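Local coordinates for protein lactococcus lactis MG1363 DpsA (Lactococcus lactis, PDB 1ZS3) that assembles into a dodecameric, ferritin-like Dps particle that probably binds DNA and protects the cell against oxidative stress, at residues Thr130-Leu135 / Ala146-Leu151; His33-Leu38 / Glu84-Thr89. All blocks are in the same frame, centred on the assembly; numbering follows the deposited sequence.

Both contacts are buried and largely apolar, but they join different kinds of element. Contact 1 holds two antiparallel helices of the four-helix bundle, 111-138 and 142-165, close to the short turn between them; contact 2 lays the loop that follows helix 55-81 against helix 27-51, nearer the centre of the chain. Their centres lie 14 Å apart, and they meet where Leu151 CD2 packs on Val34 CG1 at 3.9 Å. Contact 1 is made by branched side chains and an alanine. In contact 2 a leucine and a serine hydroxyl meet a valine and a proline ring, and some of the loop's polar bonds reach a neighbouring subunit, a different one from that packing on contact 1.

Contact 1 (Thr130-Leu135 / Ala146-Leu151); sequences TRAIKL and AGVVEL
Ile133 sets its CG1 beside the backbone N and opposite the carbonyl carbon (chi1 -69°), and an extended second torsion then carries CD1 out toward helix 142-165. Val148 answers with CG1 anti to its own N (chi1 167°), which brings this branch into the interface. The two side chains slant across each other, with Ile133 CD1 4.0 Å from Val148 CG1 and 3.9 Å from Val148 O. The other arm of the isoleucine goes to the next residue along: Ile133 CG2 lies 4.1 Å from Val149 CG2, and here the side chains run roughly at right angles. Ile133 therefore fits against two consecutive valines, its CG1-CD1 branch over Val148 with CD1 also brushing Val149, and CG2 on Val149. Ala132 CB adds a more distant touch, 4.5 Å from Val148 CG1.

Over these segments the two helices run nearly antiparallel, at 158°, and the segment axes come within 9.1 Å. They are neighbours in the ferritin-like four-helix bundle, joined by a short turn, and this contact lies close to that turn. Leu31 of helix 27-51 touches both Ala132 and Val148, tying the pair to a third helix of the bundle; Phe142 of a neighbouring subunit rests on Ile133 and Val149, so the contact also borders a subunit interface.

With carbon branches supplying the side-chain contacts and none of them offering a polar group, the two helices are held here by shape and by the exclusion of water, and the same apolar surface can receive a phenylalanine from the neighbouring subunit.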
ATOM      1  N   THR A 130       1.692 -35.646 -14.529  1.00 45.22           N
ATOM      2  CA  THR A 130       2.536 -36.670 -13.917  1.00 45.57           C
ATOM      3  C   THR A 130       3.654 -37.126 -14.850  1.00 46.84           C
ATOM      4  O   THR A 130       4.823 -37.149 -14.466  1.00 47.16           O
ATOM      5  CB  THR A 130       1.649 -37.833 -13.442  1.00 45.49           C
ATOM      6  OG1 THR A 130       1.232 -37.578 -12.090  1.00 45.32           O
ATOM      7  CG2 THR A 130       2.385 -39.144 -13.350  1.00 46.09           C
ATOM      8  N   ARG A 131       3.273 -37.460 -16.071  1.00 47.79           N
ATOM      9  CA  ARG A 131       4.189 -37.946 -17.076  1.00 48.31           C
ATOM     10  C   ARG A 131       5.128 -36.839 -17.511  1.00 46.39           C
ATOM     11  O   ARG A 131       6.312 -37.072 -17.676  1.00 46.46           O
ATOM     12  CB  ARG A 131       3.415 -38.525 -18.280  1.00 50.09           C
ATOM     13  CG  ARG A 131       2.757 -39.883 -17.985  1.00 54.49           C
ATOM     14  CD  ARG A 131       2.251 -40.650 -19.231  1.00 59.58           C
ATOM     15  NE  ARG A 131       0.779 -40.618 -19.324  1.00 63.83           N
ATOM     16  CZ  ARG A 131       0.063 -41.069 -20.367  1.00 66.90           C
ATOM     17  NH1 ARG A 131      -1.272 -40.992 -20.323  1.00 66.71           N
ATOM     18  NH2 ARG A 131       0.676 -41.576 -21.445  1.00 68.46           N
ATOM     19  N   ALA A 132       4.617 -35.626 -17.698  1.00 44.21           N
ATOM     20  CA  ALA A 132       5.458 -34.535 -18.138  1.00 43.51           C
ATOM     21  C   ALA A 132       6.530 -34.156 -17.055  1.00 43.32           C
ATOM     22  O   ALA A 132       7.614 -33.681 -17.381  1.00 42.48           O
ATOM     23  CB  ALA A 132       4.630 -33.346 -18.501  1.00 43.33           C
ATOM     24  N   ILE A 133       6.233 -34.372 -15.773  1.00 43.38           N
ATOM     25  CA  ILE A 133       7.201 -34.146 -14.724  1.00 43.09           C
ATOM     26  C   ILE A 133       8.318 -35.092 -14.951  1.00 44.13           C
ATOM     27  O   ILE A 133       9.455 -34.654 -15.026  1.00 44.73           O
ATOM     28  CB  ILE A 133       6.586 -34.350 -13.344  1.00 43.35           C
ATOM     29  CG1 ILE A 133       5.588 -33.212 -13.092  1.00 42.32           C
ATOM     30  CG2 ILE A 133       7.673 -34.490 -12.249  1.00 41.08           C
ATOM     31  CD1 ILE A 133       4.689 -33.445 -11.941  1.00 43.39           C
ATOM     32  N   LYS A 134       8.004 -36.393 -15.028  1.00 44.89           N
ATOM     33  CA  LYS A 134       9.019 -37.439 -15.142  1.00 45.35           C
ATOM     34  C   LYS A 134       9.892 -37.252 -16.388  1.00 45.86           C
ATOM     35  O   LYS A 134      11.105 -37.443 -16.320  1.00 45.24           O
ATOM     36  CB  LYS A 134       8.386 -38.830 -15.167  1.00 45.68           C
ATOM     37  CG  LYS A 134       7.663 -39.269 -13.885  1.00 46.77           C
ATOM     38  CD  LYS A 134       7.124 -40.696 -14.047  1.00 48.29           C
ATOM     39  CE  LYS A 134       6.156 -41.119 -12.939  1.00 49.74           C
ATOM     40  NZ  LYS A 134       4.880 -41.768 -13.502  1.00 51.41           N
ATOM     41  N   LEU A 135       9.294 -36.878 -17.521  1.00 46.71           N
ATOM     42  CA  LEU A 135      10.026 -36.678 -18.777  1.00 47.46           C
ATOM     43  C   LEU A 135      10.922 -35.487 -18.629  1.00 47.96           C
ATOM     44  O   LEU A 135      12.078 -35.529 -19.050  1.00 48.80           O
ATOM     45  CB  LEU A 135       9.096 -36.490 -20.000  1.00 47.27           C
ATOM     46  CG  LEU A 135       8.239 -37.718 -20.399  1.00 48.11           C
ATOM     47  CD1 LEU A 135       7.484 -37.494 -21.710  1.00 46.90           C
ATOM     48  CD2 LEU A 135       9.061 -39.022 -20.445  1.00 49.39           C
ATOM     49  N   ALA A 146      10.189 -27.989 -12.393  1.00 33.35           N
ATOM     50  CA  ALA A 146       9.719 -27.288 -11.213  1.00 32.65           C
ATOM     51  C   ALA A 146       8.348 -26.624 -11.439  1.00 32.76           C
ATOM     52  O   ALA A 146       7.450 -26.749 -10.594  1.00 32.28           O
ATOM     53  CB  ALA A 146      10.729 -26.262 -10.794  1.00 32.58           C
ATOM     54  N   GLY A 147       8.195 -25.905 -12.559  1.00 32.33           N
ATOM     55  CA  GLY A 147       6.921 -25.305 -12.938  1.00 32.19           C
ATOM     56  C   GLY A 147       5.807 -26.346 -13.022  1.00 32.71           C
ATOM     57  O   GLY A 147       4.704 -26.109 -12.593  1.00 33.98           O
ATOM     58  N   VAL A 148       6.084 -27.515 -13.552  1.00 33.48           N
ATOM     59  CA  VAL A 148       5.052 -28.510 -13.769  1.00 34.30           C
ATOM     60  C   VAL A 148       4.693 -29.199 -12.457  1.00 34.03           C
ATOM     61  O   VAL A 148       3.579 -29.677 -12.298  1.00 34.42           O
ATOM     62  CB  VAL A 148       5.498 -29.534 -14.834  1.00 35.13           C
ATOM     63  CG1 VAL A 148       4.600 -30.757 -14.857  1.00 36.15           C
ATOM     64  CG2 VAL A 148       5.477 -28.923 -16.175  1.00 35.99           C
ATOM     65  N   VAL A 149       5.621 -29.205 -11.504  1.00 33.12           N
ATOM     66  CA  VAL A 149       5.330 -29.724 -10.187  1.00 32.84           C
ATOM     67  C   VAL A 149       4.352 -28.773  -9.500  1.00 33.86           C
ATOM     68  O   VAL A 149       3.420 -29.173  -8.800  1.00 33.49           O
ATOM     69  CB  VAL A 149       6.615 -29.922  -9.350  1.00 32.11           C
ATOM     70  CG1 VAL A 149       6.281 -30.161  -7.883  1.00 31.62           C
ATOM     71  CG2 VAL A 149       7.469 -31.082  -9.896  1.00 31.41           C
ATOM     72  N   GLU A 150       4.539 -27.488  -9.705  1.00 35.31           N
ATOM     73  CA  GLU A 150       3.673 -26.533  -9.089  1.00 36.57           C
ATOM     74  C   GLU A 150       2.266 -26.869  -9.530  1.00 36.15           C
ATOM     75  O   GLU A 150       1.392 -26.990  -8.696  1.00 36.52           O
ATOM     76  CB  GLU A 150       4.067 -25.135  -9.498  1.00 37.75           C
ATOM     77  CG  GLU A 150       4.823 -24.347  -8.427  1.00 41.42           C
ATOM     78  CD  GLU A 150       5.162 -22.953  -8.927  1.00 44.78           C
ATOM     79  OE1 GLU A 150       4.215 -22.122  -9.128  1.00 45.36           O
ATOM     80  OE2 GLU A 150       6.372 -22.735  -9.193  1.00 46.49           O
ATOM     81  N   LEU A 151       2.071 -27.047 -10.837  1.00 35.66           N
ATOM     82  CA  LEU A 151       0.757 -27.302 -11.426  1.00 35.81           C
ATOM     83  C   LEU A 151       0.102 -28.578 -10.887  1.00 36.59           C
ATOM     84  O   LEU A 151      -1.097 -28.584 -10.567  1.00 37.80           O
ATOM     85  CB  LEU A 151       0.917 -27.395 -12.935  1.00 35.86           C
ATOM     86  CG  LEU A 151      -0.321 -27.707 -13.754  1.00 35.81           C
ATOM     87  CD1 LEU A 151      -1.483 -26.818 -13.379  1.00 37.59           C
ATOM     88  CD2 LEU A 151      -0.010 -27.549 -15.225  1.00 36.46           C
TER

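Contact 2 (His33-Leu38 / Glu84-Thr89); sequences HVLSNL and EIVPST
Val86 is the first residue of the loop to meet helix 27-51: its CG2 lies 3.7 Å from Leu35 CD1, the two side chains crossing at about a right angle. Leu35 leaves the helix toward the loop, with CG opposite the carbonyl carbon (chi1 -69°), and an extended second torsion (chi2 170°) carries CD1 to the valine. Val86 also packs on Ser76 and Leu79 of helix 55-81, so the valine sits between two helices. Val86 O accepts a hydrogen bond from Tyr51 OH of a neighbouring subunit.

Pro87 comes next and is the residue whose backbone lies nearest the helix, its CA 6.9 Å from Ser36 CA. The ring straddles two side chains. Its CD sits 3.9 Å from Leu35 CD1, again with the side chains crosswise, while its CB approaches Ser36 OG at 3.8 Å and its CG lies 4.0 Å from the same oxygen. That oxygen is already engaged within its own helix, hydrogen-bonded to Gly32 O, so the proline meets a hydroxyl whose polar demand is at least partly met, and the touch is one of van der Waals packing.

In the ferritin-like bundle of Dps proteins, the long connection between the second and third bundle helices carries a short extra helix, here 90-96; this loop delivers the chain to it. Phe93 of that helix packs on both Pro87 and Ser36.

Beyond the proline the chain turns its side chains to other partners. Ser88 OG hydrogen-bonds Gln47 NE2 of the same neighbouring subunit. Thr89 takes the N-cap position of helix 90-96, its OG1 accepting a hydrogen bond from Glu92 N.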
ATOM      1  N   HIS A  33      -0.490 -31.681 -24.566  1.00 44.51           N
ATOM      2  CA  HIS A  33      -1.730 -32.155 -24.042  1.00 45.78           C
ATOM      3  C   HIS A  33      -2.099 -31.407 -22.738  1.00 45.83           C
ATOM      4  O   HIS A  33      -3.284 -31.189 -22.417  1.00 45.50           O
ATOM      5  CB  HIS A  33      -1.572 -33.616 -23.740  1.00 46.75           C
ATOM      6  CG  HIS A  33      -1.536 -34.539 -24.945  1.00 50.60           C
ATOM      7  ND1 HIS A  33      -2.480 -34.491 -26.034  1.00 52.11           N
ATOM      8  CD2 HIS A  33      -0.758 -35.631 -25.169  1.00 51.56           C
ATOM      9  CE1 HIS A  33      -2.194 -35.463 -26.888  1.00 52.00           C
ATOM     10  NE2 HIS A  33      -1.212 -36.203 -26.370  1.00 51.69           N
ATOM     11  N   VAL A  34      -1.076 -31.048 -21.948  1.00 45.82           N
ATOM     12  CA  VAL A  34      -1.319 -30.445 -20.660  1.00 44.88           C
ATOM     13  C   VAL A  34      -1.816 -29.064 -20.934  1.00 43.97           C
ATOM     14  O   VAL A  34      -2.870 -28.701 -20.434  1.00 44.21           O
ATOM     15  CB  VAL A  34      -0.065 -30.381 -19.805  1.00 44.92           C
ATOM     16  CG1 VAL A  34      -0.304 -29.500 -18.621  1.00 46.02           C
ATOM     17  CG2 VAL A  34       0.306 -31.774 -19.377  1.00 45.50           C
ATOM     18  N   LEU A  35      -1.101 -28.358 -21.812  1.00 42.10           N
ATOM     19  CA  LEU A  35      -1.446 -26.994 -22.179  1.00 41.78           C
ATOM     20  C   LEU A  35      -2.763 -26.859 -22.880  1.00 41.65           C
ATOM     21  O   LEU A  35      -3.413 -25.801 -22.806  1.00 40.92           O
ATOM     22  CB  LEU A  35      -0.412 -26.425 -23.149  1.00 41.45           C
ATOM     23  CG  LEU A  35       0.958 -26.173 -22.558  1.00 41.85           C
ATOM     24  CD1 LEU A  35       1.898 -25.858 -23.685  1.00 42.80           C
ATOM     25  CD2 LEU A  35       0.875 -25.003 -21.570  1.00 42.62           C
ATOM     26  N   SER A  36      -3.140 -27.906 -23.603  1.00 41.48           N
ATOM     27  CA  SER A  36      -4.371 -27.819 -24.399  1.00 41.42           C
ATOM     28  C   SER A  36      -5.500 -28.036 -23.418  1.00 41.39           C
ATOM     29  O   SER A  36      -6.504 -27.315 -23.469  1.00 41.11           O
ATOM     30  CB  SER A  36      -4.430 -28.779 -25.589  1.00 41.33           C
ATOM     31  OG  SER A  36      -3.670 -28.301 -26.696  1.00 40.23           O
ATOM     32  N   ASN A  37      -5.322 -29.030 -22.550  1.00 41.03           N
ATOM     33  CA  ASN A  37      -6.221 -29.243 -21.434  1.00 41.73           C
ATOM     34  C   ASN A  37      -6.432 -27.968 -20.608  1.00 42.23           C
ATOM     35  O   ASN A  37      -7.557 -27.664 -20.222  1.00 42.25           O
ATOM     36  CB  ASN A  37      -5.737 -30.399 -20.540  1.00 42.11           C
ATOM     37  CG  ASN A  37      -5.965 -31.778 -21.181  1.00 42.45           C
ATOM     38  OD1 ASN A  37      -6.551 -31.876 -22.251  1.00 42.76           O
ATOM     39  ND2 ASN A  37      -5.463 -32.836 -20.539  1.00 43.09           N
ATOM     40  N   LEU A  38      -5.366 -27.212 -20.346  1.00 41.96           N
ATOM     41  CA  LEU A  38      -5.444 -25.991 -19.566  1.00 41.45           C
ATOM     42  C   LEU A  38      -6.439 -25.046 -20.198  1.00 42.18           C
ATOM     43  O   LEU A  38      -7.278 -24.495 -19.505  1.00 42.33           O
ATOM     44  CB  LEU A  38      -4.087 -25.312 -19.433  1.00 40.31           C
ATOM     45  CG  LEU A  38      -3.152 -25.987 -18.439  1.00 38.98           C
ATOM     46  CD1 LEU A  38      -1.819 -25.320 -18.562  1.00 38.86           C
ATOM     47  CD2 LEU A  38      -3.702 -25.937 -17.006  1.00 38.61           C
ATOM     48  N   GLU A  84      11.217 -25.116 -27.125  1.00 45.24           N
ATOM     49  CA  GLU A  84      10.198 -26.004 -27.603  1.00 44.90           C
ATOM     50  C   GLU A  84       9.140 -25.101 -28.176  1.00 44.40           C
ATOM     51  O   GLU A  84       9.281 -23.857 -28.236  1.00 43.15           O
ATOM     52  CB  GLU A  84       9.614 -26.912 -26.500  1.00 45.43           C
ATOM     53  CG  GLU A  84      10.557 -28.004 -25.953  1.00 47.20           C
ATOM     54  CD  GLU A  84      10.997 -29.006 -27.012  1.00 48.38           C
ATOM     55  OE1 GLU A  84      10.133 -29.582 -27.719  1.00 48.39           O
ATOM     56  OE2 GLU A  84      12.226 -29.205 -27.149  1.00 50.45           O
ATOM     57  N   ILE A  85       8.088 -25.773 -28.612  1.00 44.31           N
ATOM     58  CA  ILE A  85       6.999 -25.216 -29.345  1.00 43.90           C
ATOM     59  C   ILE A  85       5.730 -25.598 -28.634  1.00 43.02           C
ATOM     60  O   ILE A  85       5.664 -26.574 -27.867  1.00 42.36           O
ATOM     61  CB  ILE A  85       7.038 -25.763 -30.811  1.00 44.62           C
ATOM     62  CG1 ILE A  85       7.431 -24.637 -31.784  1.00 46.73           C
ATOM     63  CG2 ILE A  85       5.728 -26.452 -31.229  1.00 43.08           C
ATOM     64  CD1 ILE A  85       8.923 -24.277 -31.795  1.00 48.63           C
ATOM     65  N   VAL A  86       4.732 -24.775 -28.864  1.00 42.14           N
ATOM     66  CA  VAL A  86       3.586 -24.720 -27.988  1.00 41.40           C
ATOM     67  C   VAL A  86       2.309 -24.604 -28.809  1.00 40.37           C
ATOM     68  O   VAL A  86       2.259 -23.845 -29.789  1.00 39.02           O
ATOM     69  CB  VAL A  86       3.807 -23.549 -26.987  1.00 41.56           C
ATOM     70  CG1 VAL A  86       2.545 -22.769 -26.701  1.00 41.78           C
ATOM     71  CG2 VAL A  86       4.417 -24.089 -25.699  1.00 42.48           C
ATOM     72  N   PRO A  87       1.284 -25.355 -28.437  1.00 40.41           N
ATOM     73  CA  PRO A  87      -0.024 -25.209 -29.075  1.00 41.46           C
ATOM     74  C   PRO A  87      -0.565 -23.815 -28.886  1.00 42.88           C
ATOM     75  O   PRO A  87      -0.510 -23.369 -27.746  1.00 44.92           O
ATOM     76  CB  PRO A  87      -0.897 -26.205 -28.327  1.00 41.22           C
ATOM     77  CG  PRO A  87       0.057 -27.151 -27.651  1.00 41.24           C
ATOM     78  CD  PRO A  87       1.318 -26.447 -27.450  1.00 40.56           C
ATOM     79  N   SER A  88      -1.057 -23.140 -29.926  1.00 43.31           N
ATOM     80  CA  SER A  88      -1.457 -21.746 -29.801  1.00 43.29           C
ATOM     81  C   SER A  88      -2.656 -21.356 -30.655  1.00 44.48           C
ATOM     82  O   SER A  88      -2.825 -20.152 -30.957  1.00 44.41           O
ATOM     83  CB  SER A  88      -0.275 -20.886 -30.216  1.00 43.45           C
ATOM     84  OG  SER A  88       0.018 -21.040 -31.587  1.00 43.84           O
ATOM     85  N   THR A  89      -3.490 -22.326 -31.045  1.00 45.33           N
ATOM     86  CA  THR A  89      -4.806 -22.022 -31.703  1.00 45.52           C
ATOM     87  C   THR A  89      -5.858 -23.046 -31.257  1.00 45.05           C
ATOM     88  O   THR A  89      -5.530 -24.137 -30.828  1.00 42.49           O
ATOM     89  CB  THR A  89      -4.678 -22.190 -33.204  1.00 46.43           C
ATOM     90  OG1 THR A  89      -4.343 -23.560 -33.525  1.00 47.33           O
ATOM     91  CG2 THR A  89      -3.574 -21.341 -33.798  1.00 47.51           C
TER